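Local coordinates for protein amine oxidase (PDB 3PGB) that probably oxidises primary amines to aldehydes at the expense of molecular oxygen, using a copper ion and a topaquinone cofactor made from its own tyrosine, at residues D201-L204 against D205-G209; F413-K417 against G418-P422; S579-S583 against E584-R588. All blocks are in the same frame, centred on the assembly; numbering follows the deposited sequence.

Contact 1: residues D201-L204 against D205-G209; sequences DITL and DLWNG
Thr203 O is gripped by two backbone donors that come from opposite faces of its carbonyl plane. Trp207 N gives the i+4 to i bond of a helix, 3.3 Å long to Thr203 O, from well above that plane. Gly209 N also reaches Thr203 O at 3.3 Å, with an N-H...O angle of 161°. The second bond spans six residues and is possible because the chain turns back at Asn208, whose left-handed conformation (phi 50°) terminates the helix. Asn208 N itself reaches Leu204 O only through a weak, bent bond.

The reversal also carries Gly209 O to Thr203 OG1, which donates to it at 2.8 Å. A chi1 of 69° tucks OG1 in over its own main chain, where it lies within bonding distance of Ala200 O as well, the single proton being at best shared. The methyl Thr203 CG2 is directed instead to the indole, 3.8 Å from Trp207 CZ3. One turn of the helix is likewise spanned by Ile202 CG2 and Leu206 CD2, 4.1 Å apart in side chains that run the same way.

This is the C-terminal end of helix 200-207. Ile202 and Leu206 pack on helix 287-294, to which Asp201 is tied through Arg291, while Trp207 lies against strands 219-223 and 255-263.

Contact 2: residues F413-K417 against G418-P422; sequences FELLK and GYDCP
This is a compact chain reversal within residues 415-421, built on a type II β turn at Leu416-Tyr419. It belongs to the loop joining strands 400-402 and 426-434 of the copper amine oxidase enzyme domain, and it lies against the second subunit. Lys417 is extended and Gly418 has a positive phi (85°), the pair of conformations that defines type II and one that suits glycine at the second corner. The closing bond runs from Tyr419 N to Leu416 O at 3.2 Å, its donor well above the carbonyl plane. An overlapping i+4 to i bond brings Asp420 N to the same Leu416 O at 2.9 Å, almost in line with the C=O bond, and two successive amides thus hold one carbonyl.

Asp420 closes the turn a second time through its side chain. A chi1 of -76° sets CG beside its own backbone N, which brings OD2 to Leu416 N at 2.8 Å. That bond is nearly straight, and the donor meets the anti side of the carboxylate, near its plane. The same oxygen lies 3.8 Å from Leu416 CB, while Leu415 CB rests 3.8 Å from Asp420 CB. Asp420 OD1 makes a salt bridge to Arg458 of the second subunit and Tyr419 OH bonds to Gln754 of that subunit, so the aspartate both closes the turn and contributes to the contact between the subunits. Lys417 turns instead to Asp443 of its own chain.

Within the turn, Lys417 O lies in the plane of the Tyr419 ring, at its edge, 3.6 Å from CD1. Where the chain is pinned by the disulfide to Cys446, Leu415 CD1 touches Cys421 SG at 3.4 Å.

Contact 3: residues S579-S583 against E584-R588; sequences SFIHS and EDEAR. With CA (calcium ion), chain E.
From Ser583 the chain passes into a type I β turn with Glu584 (phi/psi -63/-15°) and Asp585 at its corners. Glu584 reaches the calcium ion with an extended side chain, and both carboxylate oxygens bind it, OE1 at 2.5 Å and OE2 at 2.6 Å; a bond from Arg650 N to OE2 probably helps to orient the carboxylate. Asp585 N turns back to Ser583 OG, 2.8 Å away on a fairly straight bond; a side-chain oxygen accepting from the amide two residues on defines an ST turn. Glu586 N closes the β turn on Ser583 O at 3.2 Å, approaching from above the carbonyl plane. Its side chain then runs back past Ile581: a chi1 of 58° folds CG back over the main chain, 4.0 Å from Ile581 CG2, and OE1 receives a weak bond from His582 N. Ala587 CB meets Ile581 CG2 at 4.1 Å, where Leu683 packs on both residues.

Phe677 O, Asn679, Glu681 and two waters complete seven-fold coordination of the ion, as befits a calcium site in which a turn presents a bidentate glutamate.

Overall arrangement
The three contacts follow one another along the chain without touching. They are, in turn, a helix end, a subunit-facing turn and a metal-binding turn. Contact 1, in helix 200-207, is farthest out, its centre about 39 Å from that of the chain; it lies about 42 Å from contact 2 and 59 Å from contact 3, centre to centre. Contact 3 is across the chain's centre from both others, and 42 Å from contact 2 between centres. It alone holds a metal ligand; its Glu584 side chain is about 11 Å from a second calcium ion, presumably that of the other annotated site, which uses Asp541, on the same strand 532-542 that carries the copper ligands His532 and His534.

Contact 1: residues D201-L204 against D205-G209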
# COMPACT_ATOMS: atom_id res chain seq x y z
N ASP A 201 -14.41 -49.08 -10.32
CA ASP A 201 -15.56 -49.38 -9.47
C ASP A 201 -15.54 -48.52 -8.20
O ASP A 201 -16.59 -48.11 -7.71
CB ASP A 201 -15.59 -50.87 -9.12
CG ASP A 201 -14.41 -51.30 -8.27
OD1 ASP A 201 -13.26 -50.92 -8.61
OD2 ASP A 201 -14.62 -52.01 -7.26
N ILE A 202 -14.34 -48.26 -7.68
CA ILE A 202 -14.17 -47.46 -6.47
C ILE A 202 -14.42 -45.98 -6.73
O ILE A 202 -15.08 -45.32 -5.94
CB ILE A 202 -12.78 -47.64 -5.84
CG1 ILE A 202 -12.64 -49.07 -5.29
CG2 ILE A 202 -12.55 -46.62 -4.73
CD1 ILE A 202 -11.27 -49.38 -4.73
N THR A 203 -13.92 -45.46 -7.85
CA THR A 203 -14.14 -44.04 -8.20
C THR A 203 -15.59 -43.77 -8.57
O THR A 203 -16.05 -42.64 -8.47
CB THR A 203 -13.20 -43.54 -9.33
OG1 THR A 203 -13.53 -44.16 -10.59
CG2 THR A 203 -11.74 -43.82 -8.98
N LEU A 204 -16.31 -44.81 -9.00
CA LEU A 204 -17.74 -44.72 -9.27
C LEU A 204 -18.53 -44.65 -7.96
O LEU A 204 -19.50 -43.90 -7.85
CB LEU A 204 -18.23 -45.92 -10.10
CG LEU A 204 -18.31 -45.72 -11.61
CD1 LEU A 204 -18.48 -47.07 -12.31
CD2 LEU A 204 -19.46 -44.78 -11.96
N ASP A 205 -18.12 -45.45 -6.99
CA ASP A 205 -18.80 -45.51 -5.69
C ASP A 205 -18.53 -44.26 -4.85
O ASP A 205 -19.36 -43.85 -4.04
CB ASP A 205 -18.34 -46.75 -4.92
CG ASP A 205 -19.24 -47.06 -3.74
OD1 ASP A 205 -20.45 -47.22 -3.95
OD2 ASP A 205 -18.72 -47.14 -2.60
N LEU A 206 -17.37 -43.65 -5.06
CA LEU A 206 -16.91 -42.56 -4.22
C LEU A 206 -17.51 -41.25 -4.71
O LEU A 206 -17.99 -40.45 -3.91
CB LEU A 206 -15.37 -42.51 -4.25
CG LEU A 206 -14.56 -42.26 -2.97
CD1 LEU A 206 -15.19 -42.87 -1.73
CD2 LEU A 206 -13.15 -42.83 -3.16
N TRP A 207 -17.50 -41.05 -6.03
CA TRP A 207 -17.90 -39.78 -6.64
C TRP A 207 -18.74 -39.88 -7.93
O TRP A 207 -18.86 -38.90 -8.66
CB TRP A 207 -16.66 -38.95 -6.97
CG TRP A 207 -15.53 -39.06 -5.99
CD1 TRP A 207 -15.53 -38.66 -4.69
CD2 TRP A 207 -14.22 -39.56 -6.26
NE1 TRP A 207 -14.31 -38.90 -4.12
CE2 TRP A 207 -13.48 -39.45 -5.06
CE3 TRP A 207 -13.61 -40.10 -7.39
CZ2 TRP A 207 -12.15 -39.87 -4.97
CZ3 TRP A 207 -12.28 -40.51 -7.30
CH2 TRP A 207 -11.57 -40.39 -6.10
N ASN A 208 -19.32 -41.06 -8.20
CA ASN A 208 -20.05 -41.30 -9.46
C ASN A 208 -19.25 -40.90 -10.70
O ASN A 208 -19.79 -40.32 -11.63
CB ASN A 208 -21.43 -40.60 -9.47
CG ASN A 208 -22.40 -41.17 -8.43
OD1 ASN A 208 -22.25 -42.30 -7.98
ND2 ASN A 208 -23.41 -40.38 -8.07
N GLY A 209 -17.95 -41.21 -10.70
CA GLY A 209 -17.07 -40.81 -11.80
C GLY A 209 -16.00 -41.80 -12.20
O GLY A 209 -15.73 -42.76 -11.48

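Contact 2: residues F413-K417 against G418-P422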
# COMPACT_ATOMS: atom_id res chain seq x y z
N PHE A 413 -2.58 -12.63 -22.30
CA PHE A 413 -3.71 -12.50 -23.22
C PHE A 413 -4.18 -11.06 -23.40
O PHE A 413 -3.79 -10.17 -22.66
CB PHE A 413 -4.89 -13.34 -22.73
CG PHE A 413 -4.62 -14.81 -22.66
CD1 PHE A 413 -4.17 -15.50 -23.78
CD2 PHE A 413 -4.84 -15.52 -21.48
CE1 PHE A 413 -3.92 -16.87 -23.72
CE2 PHE A 413 -4.61 -16.89 -21.41
CZ PHE A 413 -4.15 -17.56 -22.53
N GLU A 414 -5.02 -10.84 -24.41
CA GLU A 414 -5.59 -9.52 -24.67
C GLU A 414 -6.39 -9.06 -23.45
O GLU A 414 -7.09 -9.86 -22.82
CB GLU A 414 -6.48 -9.57 -25.92
CG GLU A 414 -7.22 -8.26 -26.26
CD GLU A 414 -7.91 -8.31 -27.62
OE1 GLU A 414 -8.10 -9.41 -28.17
OE2 GLU A 414 -8.28 -7.23 -28.13
N LEU A 415 -6.27 -7.78 -23.11
CA LEU A 415 -6.95 -7.20 -21.96
C LEU A 415 -8.38 -6.80 -22.32
O LEU A 415 -8.66 -6.47 -23.48
CB LEU A 415 -6.18 -5.97 -21.47
CG LEU A 415 -4.72 -6.22 -21.09
CD1 LEU A 415 -4.05 -4.93 -20.65
CD2 LEU A 415 -4.63 -7.26 -19.98
N LEU A 416 -9.28 -6.83 -21.35
CA LEU A 416 -10.62 -6.29 -21.56
C LEU A 416 -10.55 -4.79 -21.38
O LEU A 416 -10.26 -4.30 -20.28
CB LEU A 416 -11.64 -6.90 -20.59
CG LEU A 416 -11.91 -8.40 -20.72
CD1 LEU A 416 -13.12 -8.78 -19.88
CD2 LEU A 416 -12.15 -8.82 -22.18
N LYS A 417 -10.80 -4.06 -22.46
CA LYS A 417 -10.68 -2.60 -22.45
C LYS A 417 -11.76 -2.00 -21.57
O LYS A 417 -12.89 -2.45 -21.58
CB LYS A 417 -10.78 -2.05 -23.86
CG LYS A 417 -9.59 -2.43 -24.72
CD LYS A 417 -9.86 -2.25 -26.20
CE LYS A 417 -8.60 -2.54 -27.00
NZ LYS A 417 -8.84 -3.53 -28.07
N GLY A 418 -11.37 -1.00 -20.78
CA GLY A 418 -12.28 -0.37 -19.82
C GLY A 418 -12.37 -1.08 -18.48
O GLY A 418 -12.91 -0.52 -17.53
N TYR A 419 -11.85 -2.31 -18.40
CA TYR A 419 -11.91 -3.10 -17.17
C TYR A 419 -10.52 -3.37 -16.62
O TYR A 419 -10.21 -2.98 -15.50
CB TYR A 419 -12.70 -4.39 -17.41
CG TYR A 419 -14.20 -4.14 -17.51
CD1 TYR A 419 -14.74 -3.55 -18.65
CD2 TYR A 419 -15.06 -4.47 -16.47
CE1 TYR A 419 -16.10 -3.30 -18.75
CE2 TYR A 419 -16.43 -4.22 -16.57
CZ TYR A 419 -16.94 -3.64 -17.71
OH TYR A 419 -18.29 -3.38 -17.83
N ASP A 420 -9.68 -4.04 -17.41
CA ASP A 420 -8.29 -4.28 -17.03
C ASP A 420 -7.49 -2.98 -16.97
O ASP A 420 -6.62 -2.84 -16.13
CB ASP A 420 -7.63 -5.26 -18.00
CG ASP A 420 -8.07 -6.70 -17.77
OD1 ASP A 420 -8.08 -7.14 -16.60
OD2 ASP A 420 -8.39 -7.39 -18.76
N CYS A 421 -7.79 -2.06 -17.89
CA CYS A 421 -7.22 -0.71 -17.88
C CYS A 421 -8.33 0.28 -18.24
O CYS A 421 -9.39 -0.13 -18.71
CB CYS A 421 -6.06 -0.58 -18.88
SG CYS A 421 -4.98 -2.03 -19.06
N PRO A 422 -8.11 1.58 -18.02
CA PRO A 422 -9.06 2.58 -18.50
C PRO A 422 -9.30 2.51 -20.01
O PRO A 422 -8.43 2.07 -20.77
CB PRO A 422 -8.41 3.90 -18.12
CG PRO A 422 -7.59 3.58 -16.92
CD PRO A 422 -7.07 2.19 -17.16

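Contact 3: residues S579-S583 against E584-R588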
# COMPACT_ATOMS: atom_id res chain seq x y z
N SER A 579 25.35 2.84 7.55
CA SER A 579 26.36 1.86 7.16
C SER A 579 26.22 1.55 5.68
O SER A 579 25.11 1.55 5.14
CB SER A 579 26.19 0.57 7.97
OG SER A 579 25.00 -0.12 7.61
N PHE A 580 27.35 1.28 5.03
CA PHE A 580 27.35 0.83 3.65
C PHE A 580 27.53 -0.68 3.60
O PHE A 580 28.31 -1.23 4.37
CB PHE A 580 28.49 1.50 2.88
CG PHE A 580 28.37 2.99 2.78
CD1 PHE A 580 27.47 3.57 1.89
CD2 PHE A 580 29.18 3.81 3.55
CE1 PHE A 580 27.37 4.96 1.78
CE2 PHE A 580 29.09 5.20 3.45
CZ PHE A 580 28.18 5.78 2.56
N ILE A 581 26.81 -1.35 2.71
CA ILE A 581 27.07 -2.76 2.44
C ILE A 581 28.40 -2.84 1.69
O ILE A 581 28.55 -2.24 0.63
CB ILE A 581 25.95 -3.42 1.62
CG1 ILE A 581 24.68 -3.53 2.46
CG2 ILE A 581 26.36 -4.80 1.13
CD1 ILE A 581 23.51 -4.17 1.75
N HIS A 582 29.37 -3.54 2.26
CA HIS A 582 30.72 -3.57 1.71
C HIS A 582 30.93 -4.70 0.70
O HIS A 582 31.74 -4.57 -0.22
CB HIS A 582 31.75 -3.75 2.82
CG HIS A 582 31.79 -2.61 3.78
ND1 HIS A 582 32.15 -1.33 3.40
CD2 HIS A 582 31.54 -2.55 5.11
CE1 HIS A 582 32.11 -0.53 4.46
NE2 HIS A 582 31.74 -1.25 5.51
N SER A 583 30.20 -5.79 0.89
CA SER A 583 30.48 -7.02 0.18
C SER A 583 29.23 -7.89 0.02
O SER A 583 28.25 -7.72 0.75
CB SER A 583 31.59 -7.78 0.93
OG SER A 583 31.21 -9.11 1.26
N GLU A 584 29.28 -8.80 -0.94
CA GLU A 584 28.22 -9.78 -1.15
C GLU A 584 28.01 -10.73 0.04
O GLU A 584 26.99 -11.42 0.11
CB GLU A 584 28.51 -10.60 -2.40
CG GLU A 584 28.34 -9.83 -3.70
CD GLU A 584 28.62 -10.67 -4.93
OE1 GLU A 584 29.33 -11.69 -4.81
OE2 GLU A 584 28.14 -10.31 -6.02
N ASP A 585 28.97 -10.78 0.97
CA ASP A 585 28.84 -11.62 2.15
C ASP A 585 27.71 -11.13 3.06
O ASP A 585 27.08 -11.94 3.76
CB ASP A 585 30.16 -11.69 2.94
CG ASP A 585 31.29 -12.33 2.14
OD1 ASP A 585 31.03 -13.25 1.34
OD2 ASP A 585 32.45 -11.90 2.33
N GLU A 586 27.44 -9.83 3.03
CA GLU A 586 26.45 -9.19 3.91
C GLU A 586 25.33 -8.53 3.09
O GLU A 586 24.72 -7.55 3.53
CB GLU A 586 27.15 -8.15 4.81
CG GLU A 586 27.90 -7.07 4.03
CD GLU A 586 28.66 -6.09 4.91
OE1 GLU A 586 29.85 -5.84 4.60
OE2 GLU A 586 28.09 -5.56 5.89
N ALA A 587 25.05 -9.08 1.91
CA ALA A 587 24.15 -8.44 0.95
C ALA A 587 22.80 -9.15 0.78
O ALA A 587 22.09 -8.89 -0.18
CB ALA A 587 24.84 -8.31 -0.40
N ARG A 588 22.46 -10.04 1.70
CA ARG A 588 21.17 -10.73 1.65
C ARG A 588 20.41 -10.42 2.93
O ARG A 588 20.70 -10.95 4.00
CB ARG A 588 21.36 -12.25 1.50
CG ARG A 588 22.08 -12.66 0.25
CD ARG A 588 22.19 -14.17 0.13
NE ARG A 588 20.96 -14.78 -0.37
CZ ARG A 588 20.76 -16.10 -0.47
NH1 ARG A 588 21.70 -16.96 -0.10
NH2 ARG A 588 19.60 -16.55 -0.94
CA CA E . 29.17 -12.39 -7.19
O HOH W 1 29.38 -13.91 -8.99
O HOH W 2 27.59 -11.46 -8.79